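Local coordinates for protein soluble lytic murein transglycosylase (Escherichia coli, PDB 1QSA) that cleaves the glycosidic bonds between N-acetylmuramic acid and N-acetylglucosamine in peptidoglycan, probably leaving a 1,6-anhydro bond on the muramic acid, at residues 444-452 with 594-602; 465-474 with 538-549. All blocks are in the same frame, centred on the assembly; numbering follows the deposited sequence. Where two conformers were deposited one is given.

Contact 1 ties the short helix 445-448 and the loop after it to the end of helix 582-601, and contact 2, nested within the chain loop that contact 1 closes, packs the start of helix 468-479 against 538-549 in the lysozyme-like Slt-type domain. Their centres lie about 17 Å apart, yet they touch directly. D595 joins them: its OD2 forms a salt bridge with R545 NH1 at 2.7 Å, and its OD1 lies 2.6 Å from S469 OG, probably a hydrogen bond. E478, the predicted active-site residue, is near both, its side chain about 4 Å from that of I474 and about 9 Å from that of Y594.

Contact 1: residues 444-452 with 594-602; sequences HLEERFPLA and YDAYYRYFM. With SO4 (sulfate ion), chain B; SO4 (sulfate ion), chain H.
F449 wedges the far end of its ring into the corner formed by Y594 and Y597, and the three make an aromatic cluster. Y597 CD2 lies over one face of F449, 3.3 Å from F449 CE2, while F449 CE1 sits over a face of Y594, 3.3 Å from Y594 CD1. Both pairs are oblique, with planes 42° apart for F449 and Y597. With CG anti to its carbonyl carbon (chi1 -60°), F449 carries its ring across to helix 582-601. An alanine here would probably open a gap beside Y594 and Y597 and leave both rings freer to turn. Y598 OH donates to P450 O at 2.8 Å, tilted 32° from the carbonyl plane, pinning the chain just after the helix; the same hydroxyl bonds W481. F601 fills the other end, its CZ 3.5 Å from E446 N.

L451, centre of an inverse gamma turn, sets CD2 at the Y598 ring edge, 3.7 Å from Y598 CD1, and near F601 CB; M602 CG, 4.1 Å from L451 CD2, is the looser outer contact. The E446 carboxylate makes its salt bridge with R421, outside the contact. On the polar side F449 CE2 lies over the R448 guanidinium, whose edge holds two sulfates, probably from the crystallisation liquor: R448 NH1 reaches O2 of the chain B ion at 2.8 Å, and NH2 bonds both ions.

This packing joins helix 445-448 and its following loop to the C-terminal end of helix 582-601, with the Y594 side chain about 9 Å from that of E478, the predicted active-site residue. Helices 413-425 and 429-438 cover 444-452 through F424 and W429, while Y594 and M602 rest on helix 468-479.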
loop_
_atom_site.group_PDB
_atom_site.type_symbol
_atom_site.label_atom_id
_atom_site.label_comp_id
_atom_site.label_asym_id
_atom_site.label_seq_id
_atom_site.Cartn_x
_atom_site.Cartn_y
_atom_site.Cartn_z
ATOM N N HIS A 444 12.408 18.403 0.659
ATOM C CA HIS A 444 13.817 18.096 0.351
ATOM C C HIS A 444 13.800 17.323 -0.977
ATOM O O HIS A 444 14.161 16.141 -1.053
ATOM C CB HIS A 444 14.442 17.235 1.452
ATOM C CG HIS A 444 14.844 18.008 2.665
ATOM N ND1 HIS A 444 13.932 18.654 3.476
ATOM C CD2 HIS A 444 16.062 18.245 3.209
ATOM C CE1 HIS A 444 14.573 19.252 4.467
ATOM N NE2 HIS A 444 15.864 19.021 4.324
ATOM N N LEU A 445 13.401 18.017 -2.035
ATOM C CA LEU A 445 13.244 17.386 -3.340
ATOM C C LEU A 445 14.424 16.645 -3.946
ATOM O O LEU A 445 14.230 15.614 -4.595
ATOM C CB LEU A 445 12.652 18.377 -4.357
ATOM C CG LEU A 445 11.296 18.989 -3.990
ATOM C CD1 LEU A 445 10.803 19.879 -5.144
ATOM C CD2 LEU A 445 10.276 17.904 -3.670
ATOM N N GLU A 446 15.642 17.146 -3.744
ATOM C CA GLU A 446 16.807 16.493 -4.338
ATOM C C GLU A 446 16.991 15.068 -3.814
ATOM O O GLU A 446 17.300 14.161 -4.583
ATOM C CB GLU A 446 18.090 17.315 -4.117
ATOM C CG GLU A 446 19.190 16.852 -5.054
ATOM C CD GLU A 446 20.439 17.700 -5.030
ATOM O OE1 GLU A 446 20.676 18.410 -4.033
ATOM O OE2 GLU A 446 21.187 17.639 -6.031
ATOM N N GLU A 447 16.802 14.887 -2.507
ATOM C CA GLU A 447 16.942 13.576 -1.873
ATOM C C GLU A 447 15.744 12.674 -2.146
ATOM O O GLU A 447 15.873 11.442 -2.162
ATOM C CB GLU A 447 17.168 13.717 -0.360
ATOM C CG GLU A 447 18.501 14.387 0.038
ATOM C CD GLU A 447 18.502 15.893 -0.150
ATOM O OE1 GLU A 447 17.430 16.524 -0.059
ATOM O OE2 GLU A 447 19.588 16.461 -0.377
ATOM N N ARG A 448 14.578 13.282 -2.367
ATOM C CA ARG A 448 13.367 12.519 -2.673
ATOM C C ARG A 448 13.356 12.029 -4.128
ATOM O O ARG A 448 12.699 11.036 -4.445
ATOM C CB ARG A 448 12.105 13.384 -2.487
ATOM C CG ARG A 448 11.806 13.831 -1.038
ATOM C CD ARG A 448 10.452 14.575 -0.954
ATOM N NE ARG A 448 9.351 13.696 -1.315
ATOM C CZ ARG A 448 8.228 14.092 -1.915
ATOM N NH1 ARG A 448 8.001 15.382 -2.158
ATOM N NH2 ARG A 448 7.306 13.197 -2.235
ATOM N N PHE A 449 14.047 12.742 -5.017
ATOM C CA PHE A 449 14.032 12.387 -6.431
ATOM C C PHE A 449 15.432 12.331 -7.004
ATOM O O PHE A 449 15.780 13.090 -7.914
ATOM C CB PHE A 449 13.143 13.399 -7.175
ATOM C CG PHE A 449 11.727 13.413 -6.671
ATOM C CD1 PHE A 449 10.859 12.366 -6.995
ATOM C CD2 PHE A 449 11.299 14.394 -5.765
ATOM C CE1 PHE A 449 9.587 12.286 -6.410
ATOM C CE2 PHE A 449 10.036 14.326 -5.174
ATOM C CZ PHE A 449 9.176 13.267 -5.493
ATOM N N PRO A 450 16.240 11.370 -6.524
ATOM C CA PRO A 450 17.614 11.231 -7.003
ATOM C C PRO A 450 17.694 10.740 -8.445
ATOM O O PRO A 450 16.803 10.014 -8.894
ATOM C CB PRO A 450 18.197 10.199 -6.043
ATOM C CG PRO A 450 17.016 9.311 -5.740
ATOM C CD PRO A 450 15.915 10.329 -5.522
ATOM N N LEU A 451 18.765 11.117 -9.150
ATOM C CA LEU A 451 18.978 10.693 -10.533
ATOM C C LEU A 451 19.560 9.283 -10.546
ATOM O O LEU A 451 20.691 9.050 -10.992
ATOM C CB LEU A 451 19.913 11.666 -11.263
ATOM C CG LEU A 451 19.363 13.088 -11.382
ATOM C CD1 LEU A 451 20.379 13.972 -12.106
ATOM C CD2 LEU A 451 18.027 13.089 -12.118
ATOM N N ALA A 452 18.745 8.341 -10.095
ATOM C CA ALA A 452 19.138 6.940 -9.987
ATOM C C ALA A 452 19.289 6.199 -11.318
ATOM O O ALA A 452 18.475 6.376 -12.235
ATOM C CB ALA A 452 18.146 6.223 -9.107
ATOM N N TYR A 594 6.264 13.870 -10.621
ATOM C CA TYR A 594 7.641 13.354 -10.545
ATOM C C TYR A 594 8.441 13.614 -11.818
ATOM O O TYR A 594 9.641 13.897 -11.762
ATOM C CB TYR A 594 7.648 11.862 -10.241
ATOM C CG TYR A 594 7.070 11.447 -8.899
ATOM C CD1 TYR A 594 6.628 12.383 -7.951
ATOM C CD2 TYR A 594 6.944 10.090 -8.589
ATOM C CE1 TYR A 594 6.071 11.966 -6.721
ATOM C CE2 TYR A 594 6.394 9.668 -7.380
ATOM C CZ TYR A 594 5.959 10.610 -6.458
ATOM O OH TYR A 594 5.366 10.186 -5.306
ATOM N N ASP A 595 7.772 13.521 -12.964
ATOM C CA ASP A 595 8.432 13.775 -14.247
ATOM C C ASP A 595 8.901 15.245 -14.248
ATOM O O ASP A 595 10.031 15.537 -14.641
ATOM C CB ASP A 595 7.480 13.468 -15.419
ATOM C CG ASP A 595 8.213 13.328 -16.743
ATOM O OD1 ASP A 595 9.439 13.531 -16.753
ATOM O OD2 ASP A 595 7.584 13.002 -17.771
ATOM N N ALA A 596 8.065 16.152 -13.745
ATOM C CA ALA A 596 8.455 17.568 -13.664
ATOM C C ALA A 596 9.682 17.733 -12.748
ATOM O O ALA A 596 10.628 18.446 -13.106
ATOM C CB ALA A 596 7.295 18.422 -13.172
ATOM N N TYR A 597 9.696 17.044 -11.605
ATOM C CA TYR A 597 10.845 17.125 -10.700
ATOM C C TYR A 597 12.095 16.603 -11.407
ATOM O O TYR A 597 13.151 17.215 -11.327
ATOM C CB TYR A 597 10.618 16.295 -9.437
ATOM C CG TYR A 597 9.479 16.747 -8.567
ATOM C CD1 TYR A 597 9.116 18.088 -8.492
ATOM C CD2 TYR A 597 8.746 15.816 -7.815
ATOM C CE1 TYR A 597 8.051 18.499 -7.688
ATOM C CE2 TYR A 597 7.683 16.213 -7.022
ATOM C CZ TYR A 597 7.340 17.558 -6.966
ATOM O OH TYR A 597 6.270 17.953 -6.209
ATOM N N TYR A 598 11.969 15.475 -12.112
ATOM C CA TYR A 598 13.108 14.913 -12.830
ATOM C C TYR A 598 13.618 15.834 -13.917
ATOM O O TYR A 598 14.831 16.007 -14.072
ATOM C CB TYR A 598 12.801 13.497 -13.345
ATOM C CG TYR A 598 13.122 12.466 -12.280
ATOM C CD1 TYR A 598 14.444 12.236 -11.903
ATOM C CD2 TYR A 598 12.118 11.822 -11.559
ATOM C CE1 TYR A 598 14.763 11.401 -10.820
ATOM C CE2 TYR A 598 12.430 10.980 -10.463
ATOM C CZ TYR A 598 13.748 10.786 -10.101
ATOM O OH TYR A 598 14.054 10.046 -8.974
ATOM N N ARG A 599 12.701 16.471 -14.640
ATOM C CA ARG A 599 13.101 17.412 -15.679
ATOM C C ARG A 599 13.885 18.548 -15.022
ATOM O O ARG A 599 14.939 18.930 -15.521
ATOM C CB ARG A 599 11.879 17.946 -16.440
ATOM C CG ARG A 599 11.364 16.932 -17.469
ATOM C CD ARG A 599 10.082 17.388 -18.148
ATOM N NE ARG A 599 10.241 18.705 -18.769
ATOM C CZ ARG A 599 10.842 18.931 -19.939
ATOM N NH1 ARG A 599 11.338 17.926 -20.661
ATOM N NH2 ARG A 599 10.934 20.174 -20.398
ATOM N N TYR A 600 13.419 19.017 -13.866
ATOM C CA TYR A 600 14.107 20.092 -13.167
ATOM C C TYR A 600 15.544 19.700 -12.819
ATOM O O TYR A 600 16.485 20.447 -13.114
ATOM C CB TYR A 600 13.357 20.507 -11.893
ATOM C CG TYR A 600 14.112 21.555 -11.107
ATOM C CD1 TYR A 600 14.029 22.901 -11.453
ATOM C CD2 TYR A 600 14.961 21.189 -10.058
ATOM C CE1 TYR A 600 14.778 23.859 -10.774
ATOM C CE2 TYR A 600 15.715 22.140 -9.379
ATOM C CZ TYR A 600 15.616 23.466 -9.742
ATOM O OH TYR A 600 16.354 24.410 -9.066
ATOM N N PHE A 601 15.716 18.528 -12.204
ATOM C CA PHE A 601 17.044 18.074 -11.817
ATOM C C PHE A 601 17.947 17.723 -12.995
ATOM O O PHE A 601 19.163 17.630 -12.843
ATOM C CB PHE A 601 16.945 16.952 -10.777
ATOM C CG PHE A 601 16.464 17.430 -9.440
ATOM C CD1 PHE A 601 17.195 18.384 -8.722
ATOM C CD2 PHE A 601 15.264 16.971 -8.907
ATOM C CE1 PHE A 601 16.733 18.879 -7.498
ATOM C CE2 PHE A 601 14.792 17.458 -7.683
ATOM C CZ PHE A 601 15.526 18.417 -6.974
ATOM N N MET A 602 17.355 17.574 -14.179
ATOM C CA MET A 602 18.114 17.292 -15.390
ATOM C C MET A 602 18.416 18.593 -16.152
ATOM O O MET A 602 19.007 18.567 -17.233
ATOM C CB MET A 602 17.351 16.329 -16.292
ATOM C CG MET A 602 17.242 14.931 -15.722
ATOM S SD MET A 602 16.265 13.888 -16.804
ATOM C CE MET A 602 15.963 12.524 -15.730
HETATM S S SO4 B . 4.698 15.530 -4.111
HETATM O O1 SO4 B . 4.340 15.609 -5.541
HETATM O O2 SO4 B . 5.926 16.314 -3.870
HETATM O O3 SO4 B . 3.586 16.097 -3.329
HETATM O O4 SO4 B . 4.905 14.130 -3.699
HETATM S S SO4 H . 6.762 9.517 -1.609
HETATM O O1 SO4 H . 6.483 10.511 -2.663
HETATM O O2 SO4 H . 5.492 8.971 -1.096
HETATM O O3 SO4 H . 7.573 8.425 -2.173
HETATM O O4 SO4 H . 7.501 10.165 -0.515
#

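Contact 2: residues 465-474 with 538-549. With SO4 (sulfate ion), chain L.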
loop_
_atom_site.group_PDB
_atom_site.type_symbol
_atom_site.label_atom_id
_atom_site.label_comp_id
_atom_site.label_asym_id
_atom_site.label_seq_id
_atom_site.Cartn_x
_atom_site.Cartn_y
_atom_site.Cartn_z
ATOM N N GLU A 465 10.846 6.848 -27.842
ATOM C CA GLU A 465 10.224 8.165 -27.783
ATOM C C GLU A 465 9.926 8.622 -26.351
ATOM O O GLU A 465 9.842 9.818 -26.085
ATOM C CB GLU A 465 8.940 8.172 -28.610
ATOM C CG GLU A 465 9.155 7.740 -30.062
ATOM C CD GLU A 465 7.855 7.449 -30.772
ATOM O OE1 GLU A 465 7.231 6.413 -30.466
ATOM O OE2 GLU A 465 7.440 8.267 -31.630
ATOM N N ILE A 466 9.747 7.676 -25.431
ATOM C CA ILE A 466 9.515 8.039 -24.030
ATOM C C ILE A 466 10.723 8.822 -23.510
ATOM O O ILE A 466 11.874 8.447 -23.771
ATOM C CB ILE A 466 9.309 6.782 -23.100
ATOM C CG1 ILE A 466 10.411 5.730 -23.323
ATOM C CG2 ILE A 466 7.897 6.205 -23.292
ATOM C CD1 ILE A 466 10.457 4.665 -22.213
ATOM N N PRO A 467 10.486 9.975 -22.865
ATOM C CA PRO A 467 11.604 10.767 -22.331
ATOM C C PRO A 467 12.318 10.025 -21.190
ATOM O O PRO A 467 11.697 9.258 -20.448
ATOM C CB PRO A 467 10.906 12.014 -21.784
ATOM C CG PRO A 467 9.691 12.144 -22.631
ATOM C CD PRO A 467 9.213 10.703 -22.748
ATOM N N GLN A 468 13.620 10.246 -21.050
ATOM C CA GLN A 468 14.372 9.619 -19.952
ATOM C C GLN A 468 13.743 9.993 -18.599
ATOM O O GLN A 468 13.549 9.135 -17.743
ATOM C CB GLN A 468 15.831 10.063 -19.965
ATOM C CG GLN A 468 16.678 9.314 -18.928
ATOM C CD GLN A 468 18.068 9.894 -18.784
ATOM O OE1 GLN A 468 18.635 10.406 -19.748
ATOM N NE2 GLN A 468 18.625 9.819 -17.580
ATOM N N SER A 469 13.407 11.270 -18.426
ATOM C CA SER A 469 12.799 11.767 -17.192
ATOM C C SER A 469 11.502 11.023 -16.865
ATOM O O SER A 469 11.226 10.714 -15.704
ATOM C CB SER A 469 12.525 13.276 -17.314
ATOM O OG SER A 469 11.545 13.544 -18.316
ATOM N N TYR A 470 10.736 10.717 -17.905
ATOM C CA TYR A 470 9.470 10.026 -17.750
ATOM C C TYR A 470 9.668 8.587 -17.262
ATOM O O TYR A 470 8.956 8.141 -16.355
ATOM C CB TYR A 470 8.680 10.079 -19.059
ATOM C CG TYR A 470 7.372 9.346 -18.987
ATOM C CD1 TYR A 470 6.445 9.630 -17.972
ATOM C CD2 TYR A 470 7.072 8.327 -19.897
ATOM C CE1 TYR A 470 5.250 8.905 -17.861
ATOM C CE2 TYR A 470 5.886 7.604 -19.798
ATOM C CZ TYR A 470 4.984 7.896 -18.780
ATOM O OH TYR A 470 3.827 7.150 -18.670
ATOM N N ALA A 471 10.607 7.860 -17.874
ATOM C CA ALA A 471 10.906 6.481 -17.444
ATOM C C ALA A 471 11.356 6.489 -15.979
ATOM O O ALA A 471 10.961 5.632 -15.181
ATOM C CB ALA A 471 11.982 5.867 -18.316
ATOM N N MET A 472 12.155 7.488 -15.616
ATOM C CA MET A 472 12.619 7.634 -14.244
ATOM C C MET A 472 11.478 7.929 -13.270
ATOM O O MET A 472 11.457 7.376 -12.171
ATOM C CB MET A 472 13.724 8.690 -14.166
ATOM C CG MET A 472 14.988 8.200 -14.856
ATOM S SD MET A 472 16.308 9.409 -14.972
ATOM C CE MET A 472 17.049 9.288 -13.326
ATOM N N ALA A 473 10.518 8.756 -13.685
ATOM C CA ALA A 473 9.354 9.081 -12.853
ATOM C C ALA A 473 8.555 7.808 -12.572
ATOM O O ALA A 473 8.080 7.602 -11.456
ATOM C CB ALA A 473 8.457 10.105 -13.556
ATOM N N ILE A 474 8.357 6.994 -13.607
ATOM C CA ILE A 474 7.608 5.738 -13.466
ATOM C C ILE A 474 8.316 4.817 -12.464
ATOM O O ILE A 474 7.692 4.275 -11.542
ATOM C CB ILE A 474 7.427 5.047 -14.856
ATOM C CG1 ILE A 474 6.417 5.839 -15.713
ATOM C CG2 ILE A 474 6.990 3.567 -14.696
ATOM C CD1 ILE A 474 4.933 5.572 -15.372
ATOM N N TYR A 538 3.116 3.938 -24.579
ATOM C CA TYR A 538 3.294 5.341 -24.941
ATOM C C TYR A 538 2.929 5.573 -26.426
ATOM O O TYR A 538 2.061 6.391 -26.740
ATOM C CB TYR A 538 4.739 5.772 -24.653
ATOM C CG TYR A 538 5.037 7.258 -24.809
ATOM C CD1 TYR A 538 4.513 8.199 -23.913
ATOM C CD2 TYR A 538 5.893 7.714 -25.813
ATOM C CE1 TYR A 538 4.846 9.555 -24.014
ATOM C CE2 TYR A 538 6.234 9.067 -25.921
ATOM C CZ TYR A 538 5.702 9.977 -25.008
ATOM O OH TYR A 538 6.018 11.311 -25.095
ATOM N N GLN A 539 3.530 4.803 -27.334
ATOM C CA GLN A 539 3.239 4.963 -28.754
ATOM C C GLN A 539 1.806 4.546 -29.082
ATOM O O GLN A 539 1.158 5.168 -29.912
ATOM C CB GLN A 539 4.256 4.186 -29.614
ATOM C CG GLN A 539 4.231 2.661 -29.468
ATOM C CD GLN A 539 3.117 1.992 -30.274
ATOM O OE1 GLN A 539 2.819 2.399 -31.394
ATOM N NE2 GLN A 539 2.500 0.963 -29.695
ATOM N N GLN A 540 1.300 3.538 -28.373
ATOM C CA GLN A 540 -0.052 3.044 -28.608
ATOM C C GLN A 540 -1.103 4.132 -28.371
ATOM O O GLN A 540 -2.096 4.222 -29.103
ATOM C CB GLN A 540 -0.352 1.817 -27.756
ATOM C CG GLN A 540 -1.636 1.118 -28.181
ATOM C CD GLN A 540 -1.782 -0.253 -27.575
ATOM O OE1 GLN A 540 -2.318 -0.411 -26.477
ATOM N NE2 GLN A 540 -1.304 -1.265 -28.292
ATOM N N PHE A 541 -0.858 4.980 -27.376
ATOM C CA PHE A 541 -1.783 6.059 -27.060
ATOM C C PHE A 541 -1.355 7.451 -27.527
ATOM O O PHE A 541 -1.703 8.455 -26.906
ATOM C CB PHE A 541 -2.117 6.058 -25.565
ATOM C CG PHE A 541 -2.963 4.885 -25.138
ATOM C CD1 PHE A 541 -4.340 4.899 -25.315
ATOM C CD2 PHE A 541 -2.375 3.752 -24.588
ATOM C CE1 PHE A 541 -5.121 3.796 -24.953
ATOM C CE2 PHE A 541 -3.142 2.652 -24.223
ATOM C CZ PHE A 541 -4.518 2.672 -24.407
ATOM N N GLY A 542 -0.577 7.510 -28.605
ATOM C CA GLY A 542 -0.189 8.801 -29.157
ATOM C C GLY A 542 0.807 9.666 -28.411
ATOM O O GLY A 542 0.708 10.902 -28.439
ATOM N N ASN A 543 1.754 9.030 -27.729
ATOM C CA ASN A 543 2.807 9.745 -27.013
ATOM C C ASN A 543 2.254 10.709 -25.965
ATOM O O ASN A 543 2.786 11.801 -25.755
ATOM C CB ASN A 543 3.713 10.490 -28.012
ATOM C CG ASN A 543 4.579 9.549 -28.848
ATOM O OD1 ASN A 543 4.332 8.341 -28.921
ATOM N ND2 ASN A 543 5.597 10.110 -29.497
ATOM N N ASN A 544 1.243 10.242 -25.242
ATOM C CA ASN A 544 0.599 11.036 -24.198
ATOM C C ASN A 544 0.863 10.360 -22.850
ATOM O O ASN A 544 0.466 9.219 -22.646
ATOM C CB ASN A 544 -0.902 11.114 -24.506
ATOM C CG ASN A 544 -1.665 11.925 -23.485
ATOM O OD1 ASN A 544 -1.713 11.562 -22.306
ATOM N ND2 ASN A 544 -2.293 13.017 -23.933
ATOM N N ARG A 545 1.541 11.068 -21.950
ATOM C CA ARG A 545 1.918 10.519 -20.650
ATOM C C ARG A 545 0.760 10.229 -19.705
ATOM O O ARG A 545 0.885 9.400 -18.804
ATOM C CB ARG A 545 2.983 11.387 -19.983
ATOM C CG ARG A 545 4.311 11.402 -20.765
ATOM C CD ARG A 545 5.252 12.464 -20.194
ATOM N NE ARG A 545 4.521 13.728 -20.113
ATOM C CZ ARG A 545 4.422 14.481 -19.020
ATOM N NH1 ARG A 545 5.105 14.180 -17.918
ATOM N NH2 ARG A 545 3.675 15.584 -19.054
ATOM N N ILE A 546 -0.374 10.892 -19.903
ATOM C CA ILE A 546 -1.520 10.599 -19.045
ATOM C C ILE A 546 -1.991 9.185 -19.393
ATOM O O ILE A 546 -2.176 8.344 -18.510
ATOM C CB ILE A 546 -2.675 11.625 -19.262
ATOM C CG1 ILE A 546 -2.242 13.000 -18.731
ATOM C CG2 ILE A 546 -3.963 11.146 -18.573
ATOM C CD1 ILE A 546 -3.223 14.135 -19.064
ATOM N N PHE A 547 -2.152 8.930 -20.694
ATOM C CA PHE A 547 -2.599 7.615 -21.165
ATOM C C PHE A 547 -1.591 6.503 -20.892
ATOM O O PHE A 547 -1.970 5.434 -20.410
ATOM C CB PHE A 547 -2.920 7.644 -22.667
ATOM C CG PHE A 547 -3.954 8.671 -23.062
ATOM C CD1 PHE A 547 -4.916 9.093 -22.161
ATOM C CD2 PHE A 547 -3.950 9.218 -24.352
ATOM C CE1 PHE A 547 -5.866 10.044 -22.523
ATOM C CE2 PHE A 547 -4.896 10.172 -24.728
ATOM C CZ PHE A 547 -5.857 10.585 -23.813
ATOM N N SER A 548 -0.306 6.748 -21.152
ATOM C CA SER A 548 0.684 5.702 -20.928
ATOM C C SER A 548 0.857 5.367 -19.453
ATOM O O SER A 548 1.056 4.208 -19.104
ATOM C CB SER A 548 2.040 6.046 -21.563
ATOM O OG SER A 548 2.512 7.290 -21.096
ATOM N N SER A 549 0.754 6.377 -18.588
ATOM C CA SER A 549 0.889 6.136 -17.158
ATOM C C SER A 549 -0.318 5.336 -16.677
ATOM O O SER A 549 -0.173 4.378 -15.941
ATOM C CB SER A 549 1.022 7.455 -16.381
ATOM O OG SER A 549 2.196 8.158 -16.788
HETATM S S SO4 L . 15.002 12.648 -23.773
HETATM O O1 SO4 L . 15.081 11.344 -23.094
HETATM O O2 SO4 L . 14.579 13.687 -22.819
HETATM O O3 SO4 L . 16.325 13.004 -24.317
HETATM O O4 SO4 L . 14.023 12.582 -24.874
HETATM O O HOH W 1 7.870 12.337 -26.906
#
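The Y470 ring is sandwiched: R545 CG stands 3.8 Å above the centre of one face as a CH-pi contact, only 7° off the normal, and I474 CG1 covers the opposite face toward the rim. S549 OG lies at the ring's edge, in plane. On the Y538 ring N543 CA covers one face and I466 CG2 the opposite one, 3.4 Å from Y538 CG; E465 CB and a water meet its edge.

Y470 is a knob set among Y538, R545, S548 and S549. Its CG is anti to the backbone N (chi1 178°), which carries the ring across to helix 545-554, where its hydroxyl lies between two serines. Y470 OH shares a hydrogen bond with S548 OG at 2.8 Å, either one possibly donating, and stands 2.7 Å from S549 OG, which itself donates to R545 O at 2.7 Å. The buried phenol oxygen is thus tied to the first turns of that helix, whose N-terminus N544 caps by accepting from F547 N.

Toward E465 the contact is weaker: the water donates to Y538 OH and, weakly, to E465 O. R545 takes its guanidinium past the Y470 ring to salt bridges with D595 and E613.

The contact packs two helices of the Slt-type domain, and I474 on helix 468-479 comes within about 4 Å, side chain to side chain, of E478, the predicted active-site residue. Short segments 468-474 and 545-549 run at 37°, their axes 12.2 Å apart. A Schellman motif at G542 ends helix 523-540, turning the chain into helix 545-554; helix 582-601 reaches Y470 through V591 and D595, and helix 556-566 backs F541 and F547.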